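Local coordinates for inulin fructotransferase (Bacillus sp. snu-7, PDB 2INV), which probably cleaves inulin by intramolecular fructosyl transfer, releasing a cyclic di-fructose dianhydride from the chain end, at residues S255-T260 / N270-F275; N294-T299 / S330-A335; P350-I355 / V372-V377. One frame throughout, in Å; residues are numbered along the deposited sequence.

Interaction 1: residues S255-T260 / N270-F275; sequences SLIEFT and NRLQGF
Leu256 meets the flat backbone around Gln273 with one methyl, CD1, which lies 3.4 Å from Gln273 O and approaches Gln273 N equally closely. The flat group next along this strand, the guanidinium of Arg271, takes no part in that meeting: Gln273 CB sits 3.6 Å above one of its faces, offset toward the rim, and its NH1 is hydrogen-bonded to Asn248 OD1. Phe275, which makes no contact with 255-260, belongs to the glycan pocket and touches the bound fructose.

The side-chain contacts between the segments are apolar; Leu256 CD1 lies against the polar backbone atoms without a hydrogen bond. It also rests 3.8 Å from Leu272 CB, and 4.0 Å from the N of Gly274, where no side chain intervenes. A second touch runs from Ile257 CD1 to Leu272 CD2 at 4.0 Å, the two side chains crossing at about a right angle. Ile257 reaches it because its chain is extended beyond CG1 (chi2 175°), which carries CD1 well clear of its backbone. The backbones stay apart, Leu256 CA and Leu272 CA being 7.1 Å from each other, so the side chains of Leu256, Ile257 and Leu272 bridge the gap. Ser255 and Glu258 pair with each other, and Glu258 adds a salt bridge to Arg254.

Such packing is that of the interior of a right-handed parallel beta-helix. The chain turns a corner at Leu256 and Ile257 and then enters strand 258-260, on a different face from strand 271-274. Leu256 also packs on Thr233 of strand 232-240, Leu272 on Leu280 of strand 280-283, and Gln273, whose CB points away from segment 255-260, on Arg297 of strand 285-299.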
# COMPACT_ATOMS: atom_id res chain seq x y z
N SER A 255 -11.32 15.01 -14.31
CA SER A 255 -10.53 13.84 -14.64
C SER A 255 -10.19 13.18 -13.30
O SER A 255 -10.35 13.80 -12.25
CB SER A 255 -9.24 14.24 -15.37
OG SER A 255 -8.43 15.07 -14.55
N LEU A 256 -9.75 11.93 -13.34
CA LEU A 256 -9.40 11.23 -12.11
C LEU A 256 -7.88 11.13 -12.04
O LEU A 256 -7.29 11.24 -10.97
CB LEU A 256 -10.03 9.84 -12.07
CG LEU A 256 -11.56 9.80 -11.99
CD1 LEU A 256 -12.01 8.35 -11.88
CD2 LEU A 256 -12.06 10.60 -10.79
N ILE A 257 -7.26 10.91 -13.19
CA ILE A 257 -5.81 10.84 -13.27
C ILE A 257 -5.42 11.60 -14.51
O ILE A 257 -5.83 11.27 -15.63
CB ILE A 257 -5.31 9.40 -13.34
CG1 ILE A 257 -5.58 8.70 -12.01
CG2 ILE A 257 -3.81 9.38 -13.66
CD1 ILE A 257 -5.24 7.24 -12.00
N GLU A 258 -4.61 12.63 -14.31
CA GLU A 258 -4.22 13.48 -15.42
C GLU A 258 -2.74 13.82 -15.42
O GLU A 258 -2.25 14.56 -14.56
CB GLU A 258 -5.06 14.75 -15.36
CG GLU A 258 -5.04 15.59 -16.59
CD GLU A 258 -5.90 16.82 -16.43
OE1 GLU A 258 -7.04 16.67 -15.94
OE2 GLU A 258 -5.44 17.93 -16.78
N PHE A 259 -2.04 13.28 -16.41
CA PHE A 259 -0.61 13.50 -16.57
C PHE A 259 -0.35 14.42 -17.75
O PHE A 259 -0.93 14.23 -18.82
CB PHE A 259 0.11 12.19 -16.92
CG PHE A 259 0.17 11.17 -15.82
CD1 PHE A 259 -0.24 11.46 -14.53
CD2 PHE A 259 0.69 9.90 -16.09
CE1 PHE A 259 -0.11 10.51 -13.51
CE2 PHE A 259 0.82 8.95 -15.09
CZ PHE A 259 0.42 9.26 -13.80
N THR A 260 0.48 15.44 -17.59
CA THR A 260 0.82 16.22 -18.76
C THR A 260 2.33 16.11 -18.90
O THR A 260 3.08 16.49 -18.01
CB THR A 260 0.39 17.71 -18.72
OG1 THR A 260 1.01 18.39 -19.83
CG2 THR A 260 0.78 18.38 -17.43
N ASN A 270 -5.58 0.21 -9.57
CA ASN A 270 -6.41 1.27 -9.03
C ASN A 270 -7.87 1.07 -9.37
O ASN A 270 -8.22 0.35 -10.30
CB ASN A 270 -5.97 2.64 -9.57
CG ASN A 270 -4.56 3.01 -9.14
OD1 ASN A 270 -4.32 3.37 -7.99
ND2 ASN A 270 -3.63 2.93 -10.08
N ARG A 271 -8.73 1.74 -8.60
CA ARG A 271 -10.17 1.70 -8.81
C ARG A 271 -10.58 3.09 -9.25
O ARG A 271 -10.45 4.05 -8.49
CB ARG A 271 -10.88 1.32 -7.51
CG ARG A 271 -12.41 1.16 -7.66
CD ARG A 271 -13.15 2.49 -7.52
NE ARG A 271 -14.59 2.33 -7.75
CZ ARG A 271 -15.53 2.86 -6.97
NH1 ARG A 271 -15.20 3.57 -5.90
NH2 ARG A 271 -16.82 2.68 -7.26
N LEU A 272 -11.05 3.21 -10.48
CA LEU A 272 -11.47 4.49 -11.01
C LEU A 272 -12.96 4.53 -11.32
O LEU A 272 -13.49 3.67 -12.02
CB LEU A 272 -10.68 4.86 -12.27
CG LEU A 272 -9.28 5.46 -12.09
CD1 LEU A 272 -8.37 4.48 -11.36
CD2 LEU A 272 -8.70 5.82 -13.45
N GLN A 273 -13.64 5.55 -10.79
CA GLN A 273 -15.08 5.74 -11.02
C GLN A 273 -15.35 7.20 -11.34
O GLN A 273 -15.11 8.07 -10.50
CB GLN A 273 -15.90 5.32 -9.80
CG GLN A 273 -17.40 5.22 -10.09
CD GLN A 273 -18.27 5.14 -8.85
OE1 GLN A 273 -19.36 4.56 -8.88
NE2 GLN A 273 -17.80 5.73 -7.75
N GLY A 274 -15.85 7.46 -12.54
CA GLY A 274 -16.14 8.83 -12.93
C GLY A 274 -17.51 8.97 -13.56
O GLY A 274 -18.14 7.99 -13.94
N PHE A 275 -17.98 10.21 -13.68
CA PHE A 275 -19.28 10.49 -14.29
C PHE A 275 -19.08 11.23 -15.60
O PHE A 275 -20.05 11.65 -16.23
CB PHE A 275 -20.14 11.40 -13.41
CG PHE A 275 -20.51 10.82 -12.07
CD1 PHE A 275 -20.87 9.49 -11.94
CD2 PHE A 275 -20.58 11.65 -10.95
CE1 PHE A 275 -21.30 8.99 -10.70
CE2 PHE A 275 -21.01 11.17 -9.73
CZ PHE A 275 -21.37 9.84 -9.60

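Interaction 2: residues N294-T299 / S330-A335; sequences NHIRRT and SDNLFA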
# COMPACT_ATOMS: atom_id res chain seq x y z
N ASN A 294 -6.21 -1.83 -13.93
CA ASN A 294 -7.08 -0.84 -13.31
C ASN A 294 -8.54 -1.11 -13.67
O ASN A 294 -8.84 -1.60 -14.76
CB ASN A 294 -6.74 0.57 -13.80
CG ASN A 294 -5.33 0.99 -13.45
OD1 ASN A 294 -5.01 1.25 -12.29
ND2 ASN A 294 -4.47 1.05 -14.46
N HIS A 295 -9.44 -0.78 -12.75
CA HIS A 295 -10.86 -0.94 -13.03
C HIS A 295 -11.37 0.44 -13.36
O HIS A 295 -11.34 1.35 -12.52
CB HIS A 295 -11.64 -1.50 -11.85
CG HIS A 295 -13.01 -1.97 -12.21
ND1 HIS A 295 -14.04 -1.11 -12.52
CD2 HIS A 295 -13.55 -3.21 -12.24
CE1 HIS A 295 -15.15 -1.80 -12.71
NE2 HIS A 295 -14.88 -3.08 -12.55
N ILE A 296 -11.83 0.61 -14.59
CA ILE A 296 -12.30 1.90 -15.06
C ILE A 296 -13.80 1.88 -15.35
O ILE A 296 -14.25 1.30 -16.33
CB ILE A 296 -11.50 2.28 -16.31
CG1 ILE A 296 -10.01 2.08 -16.01
CG2 ILE A 296 -11.78 3.71 -16.72
CD1 ILE A 296 -9.11 2.07 -17.21
N ARG A 297 -14.55 2.52 -14.46
CA ARG A 297 -16.00 2.57 -14.57
C ARG A 297 -16.53 3.97 -14.82
O ARG A 297 -16.37 4.88 -14.01
CB ARG A 297 -16.64 1.97 -13.31
CG ARG A 297 -17.93 2.65 -12.86
CD ARG A 297 -19.02 2.52 -13.88
NE ARG A 297 -20.26 2.00 -13.30
CZ ARG A 297 -21.14 1.26 -13.98
NH1 ARG A 297 -20.92 0.96 -15.26
NH2 ARG A 297 -22.23 0.81 -13.37
N ARG A 298 -17.18 4.11 -15.97
CA ARG A 298 -17.78 5.37 -16.37
C ARG A 298 -19.29 5.20 -16.28
O ARG A 298 -19.83 4.17 -16.71
CB ARG A 298 -17.37 5.69 -17.81
CG ARG A 298 -18.19 6.79 -18.47
CD ARG A 298 -18.04 8.11 -17.74
NE ARG A 298 -19.28 8.86 -17.75
CZ ARG A 298 -19.81 9.43 -18.82
NH1 ARG A 298 -19.21 9.34 -20.00
NH2 ARG A 298 -20.96 10.09 -18.72
N THR A 299 -19.97 6.18 -15.69
CA THR A 299 -21.41 6.11 -15.59
C THR A 299 -21.94 7.52 -15.43
O THR A 299 -21.18 8.49 -15.54
CB THR A 299 -21.86 5.22 -14.39
OG1 THR A 299 -23.26 4.92 -14.51
CG2 THR A 299 -21.61 5.93 -13.07
N SER A 330 -3.07 -1.84 -20.78
CA SER A 330 -3.49 -3.23 -20.82
C SER A 330 -4.07 -3.76 -19.53
O SER A 330 -4.03 -3.10 -18.49
CB SER A 330 -2.29 -4.09 -21.21
OG SER A 330 -1.23 -3.90 -20.28
N ASP A 331 -4.62 -4.97 -19.62
CA ASP A 331 -5.21 -5.65 -18.48
C ASP A 331 -6.10 -4.74 -17.63
O ASP A 331 -6.01 -4.76 -16.40
CB ASP A 331 -4.09 -6.24 -17.63
CG ASP A 331 -4.60 -7.20 -16.59
OD1 ASP A 331 -5.51 -7.99 -16.91
OD2 ASP A 331 -4.09 -7.17 -15.45
N ASN A 332 -6.94 -3.96 -18.30
CA ASN A 332 -7.87 -3.04 -17.63
C ASN A 332 -9.31 -3.50 -17.88
O ASN A 332 -9.59 -4.10 -18.92
CB ASN A 332 -7.71 -1.62 -18.18
CG ASN A 332 -6.35 -1.01 -17.90
OD1 ASN A 332 -5.94 -0.89 -16.74
ND2 ASN A 332 -5.64 -0.63 -18.96
N LEU A 333 -10.21 -3.23 -16.93
CA LEU A 333 -11.61 -3.61 -17.11
C LEU A 333 -12.47 -2.34 -17.19
O LEU A 333 -12.53 -1.57 -16.23
CB LEU A 333 -12.09 -4.50 -15.95
CG LEU A 333 -13.39 -5.30 -16.18
CD1 LEU A 333 -13.63 -6.24 -15.01
CD2 LEU A 333 -14.58 -4.36 -16.36
N PHE A 334 -13.10 -2.13 -18.34
CA PHE A 334 -13.95 -0.96 -18.54
C PHE A 334 -15.44 -1.29 -18.40
O PHE A 334 -15.98 -2.09 -19.16
CB PHE A 334 -13.73 -0.36 -19.93
CG PHE A 334 -12.35 0.19 -20.16
CD1 PHE A 334 -11.27 -0.66 -20.37
CD2 PHE A 334 -12.14 1.57 -20.19
CE1 PHE A 334 -10.00 -0.16 -20.61
CE2 PHE A 334 -10.86 2.08 -20.43
CZ PHE A 334 -9.80 1.22 -20.64
N ALA A 335 -16.09 -0.66 -17.43
CA ALA A 335 -17.52 -0.86 -17.19
C ALA A 335 -18.20 0.48 -17.47
O ALA A 335 -18.12 1.41 -16.68
CB ALA A 335 -17.77 -1.28 -15.75
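Asn294 and Asn332 are neighbouring members of an asparagine ladder, the stack of like residues found at turns of parallel beta-helices. Their side chains lie side by side with amide planes 15° apart. Asn332 OD1 takes the backbone N of Asn294 at 3.0 Å, in the carbonyl plane, and a weak bond from Asn294 ND2; Asn294 OD1 in turn accepts from Asn270 N, while Asn294 ND2 bonds to Val267 O. On the other side, Asn332 ND2 reaches Asn366 OD1.

From here the axes of strands 295-299 and 332-335 come within 4.7 Å and run parallel, 13° apart, as successive coils of the beta-helix. The backbone bonds follow the parallel pattern: Asn294 O takes Leu333 N, Ile296 N gives to Leu333 O at 2.8 Å, and Ile296 O takes Ala335 N. Ile296 and Phe334 share one face of the sheet, where Ile296 CD1 lies over the ring, 4.0 Å from its centroid. The opposite face carries His295, Leu333, Arg297 and Ala335. There the imidazole runs alongside Leu333, with His295 NE2 4.0 Å from Leu333 CD2, and NE2 is hydrogen-bonded to Glu288 O of the second subunit.

Ala335 O is gripped by two donors from opposite faces of its plane: Arg298 N at 2.9 Å and Arg297 NH1 at 3.2 Å. The bent Arg297 chain brings NH1 above the carbonyl while keeping the oxygen in the guanidinium plane. A methionine in place of Arg297 would probably leave Ala335 O with Arg298 N as its one donor from strand 295-299. Thr299 CB lies 3.7 Å above one face of the Arg297 guanidinium, displaced toward its rim.

Interaction 3: residues P350-I355 / V372-V377; sequences PTQILI and VASQHV
Val372 begins the contact with its CG2, 3.9 Å from Pro350 CG, the two side chains crossing nearly at right angles. Next, Ala373 offers only its carbonyl oxygen to Pro350 CD. Ser374 is the polar centre: OG stands anti to the backbone N (chi1 160°), from where it gives a hydrogen bond to Pro350 O at 2.8 Å, from above the carbonyl plane, and accepts Gln352 NE2 at 3.1 Å. That second bond is almost straight (173°) and lies in the Gln352 amide plane. Pro350 O is held twice, since Gln375 N also reaches it at 2.9 Å, and Gln375 O accepts the hydrogen bond of Gln352 N.

This is parallel bridging between consecutive coils of the beta-helix, Thr351 pairing with Gln375 and Ile353 with Val377, and the corners at Gln352 and His376 fall one above the other. At His376 the backbone O accepts Ile353 N at 2.8 Å, while the imidazole turns elsewhere, its ND1 bonded to Ser391 O. Val377 ends the walk: its CA lies 3.2 Å from Ile353 O, a CA-H...O contact, and its CG2 packs loosely against Ile353 CB at 4.2 Å, on the side where both also meet Val363.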
# COMPACT_ATOMS: atom_id res chain seq x y z
N PRO A 350 -19.85 5.61 -27.71
CA PRO A 350 -18.87 5.98 -26.69
C PRO A 350 -17.52 5.33 -26.99
O PRO A 350 -17.45 4.18 -27.43
CB PRO A 350 -19.51 5.44 -25.42
CG PRO A 350 -20.94 5.78 -25.65
CD PRO A 350 -21.18 5.41 -27.10
N THR A 351 -16.44 6.08 -26.76
CA THR A 351 -15.09 5.56 -26.99
C THR A 351 -14.45 5.22 -25.66
O THR A 351 -14.28 6.08 -24.80
CB THR A 351 -14.20 6.60 -27.70
OG1 THR A 351 -14.73 6.90 -29.00
CG2 THR A 351 -12.77 6.08 -27.84
N GLN A 352 -14.10 3.95 -25.48
CA GLN A 352 -13.46 3.54 -24.24
C GLN A 352 -12.02 4.03 -24.24
O GLN A 352 -11.60 4.75 -23.32
CB GLN A 352 -13.48 2.01 -24.08
CG GLN A 352 -14.88 1.41 -23.89
CD GLN A 352 -15.74 2.16 -22.89
OE1 GLN A 352 -15.32 2.42 -21.76
NE2 GLN A 352 -16.96 2.49 -23.31
N ILE A 353 -11.26 3.65 -25.25
CA ILE A 353 -9.87 4.07 -25.33
C ILE A 353 -9.56 4.83 -26.62
O ILE A 353 -9.77 4.34 -27.73
CB ILE A 353 -8.90 2.87 -25.22
CG1 ILE A 353 -9.05 2.24 -23.84
CG2 ILE A 353 -7.47 3.32 -25.45
CD1 ILE A 353 -8.32 0.92 -23.68
N LEU A 354 -9.09 6.06 -26.46
CA LEU A 354 -8.73 6.90 -27.59
C LEU A 354 -7.25 7.23 -27.59
O LEU A 354 -6.71 7.77 -26.62
CB LEU A 354 -9.53 8.21 -27.60
CG LEU A 354 -9.06 9.21 -28.66
CD1 LEU A 354 -9.30 8.63 -30.05
CD2 LEU A 354 -9.80 10.52 -28.49
N ILE A 355 -6.62 6.89 -28.70
CA ILE A 355 -5.21 7.14 -28.90
C ILE A 355 -5.20 8.35 -29.83
O ILE A 355 -5.22 8.23 -31.06
CB ILE A 355 -4.55 5.87 -29.51
CG1 ILE A 355 -4.89 4.66 -28.63
CG2 ILE A 355 -3.05 6.03 -29.61
CD1 ILE A 355 -4.38 4.78 -27.19
N VAL A 372 -24.30 0.12 -24.27
CA VAL A 372 -24.50 0.56 -25.63
C VAL A 372 -23.36 0.15 -26.54
O VAL A 372 -22.28 -0.20 -26.08
CB VAL A 372 -24.64 2.09 -25.70
CG1 VAL A 372 -25.82 2.55 -24.87
CG2 VAL A 372 -23.36 2.75 -25.18
N ALA A 373 -23.63 0.17 -27.84
CA ALA A 373 -22.61 -0.16 -28.81
C ALA A 373 -21.51 0.85 -28.52
O ALA A 373 -21.78 2.04 -28.41
CB ALA A 373 -23.14 0.02 -30.23
N SER A 374 -20.28 0.38 -28.38
CA SER A 374 -19.17 1.27 -28.06
C SER A 374 -17.91 0.89 -28.80
O SER A 374 -17.68 -0.28 -29.11
CB SER A 374 -18.92 1.23 -26.55
OG SER A 374 -17.62 1.69 -26.23
N GLN A 375 -17.08 1.89 -29.12
CA GLN A 375 -15.83 1.61 -29.79
C GLN A 375 -14.82 1.47 -28.65
O GLN A 375 -14.49 2.46 -27.98
CB GLN A 375 -15.42 2.74 -30.74
CG GLN A 375 -16.18 2.75 -32.09
CD GLN A 375 -16.21 1.39 -32.77
OE1 GLN A 375 -17.23 0.69 -32.73
NE2 GLN A 375 -15.10 1.02 -33.42
N HIS A 376 -14.39 0.23 -28.42
CA HIS A 376 -13.45 -0.08 -27.36
C HIS A 376 -12.15 0.69 -27.52
O HIS A 376 -11.55 1.15 -26.55
CB HIS A 376 -13.15 -1.57 -27.36
CG HIS A 376 -14.34 -2.42 -27.06
ND1 HIS A 376 -14.25 -3.76 -26.75
CD2 HIS A 376 -15.67 -2.12 -27.04
CE1 HIS A 376 -15.45 -4.25 -26.54
NE2 HIS A 376 -16.33 -3.28 -26.72
N VAL A 377 -11.70 0.80 -28.76
CA VAL A 377 -10.47 1.50 -29.03
C VAL A 377 -10.57 2.28 -30.32
O VAL A 377 -11.07 1.78 -31.33
CB VAL A 377 -9.28 0.52 -29.13
CG1 VAL A 377 -7.98 1.30 -29.28
CG2 VAL A 377 -9.23 -0.37 -27.90

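In the fold
Interaction 1 spans the interior between two faces of the beta-helix through apolar side chains, with one leucine methyl resting on backbone atoms, whereas interactions 2 and 3 join adjacent coils edge to edge through backbone hydrogen bonds reinforced by side chains. Interaction 1 lies nearest the centre of the chain and is wholly buried. Interaction 2 is also buried, in part by the second and third subunits; interaction 3, farther toward the C-terminal end, has exposed or partly exposed residues and meets no other chain. Strands 271-274 and 285-299 are neighbours, and Leu272 N lies 2.8 Å from His295 O, probably a hydrogen bond. Phe334 CZ packs 3.4 Å from Ile353 CD1, joining 2 to 3.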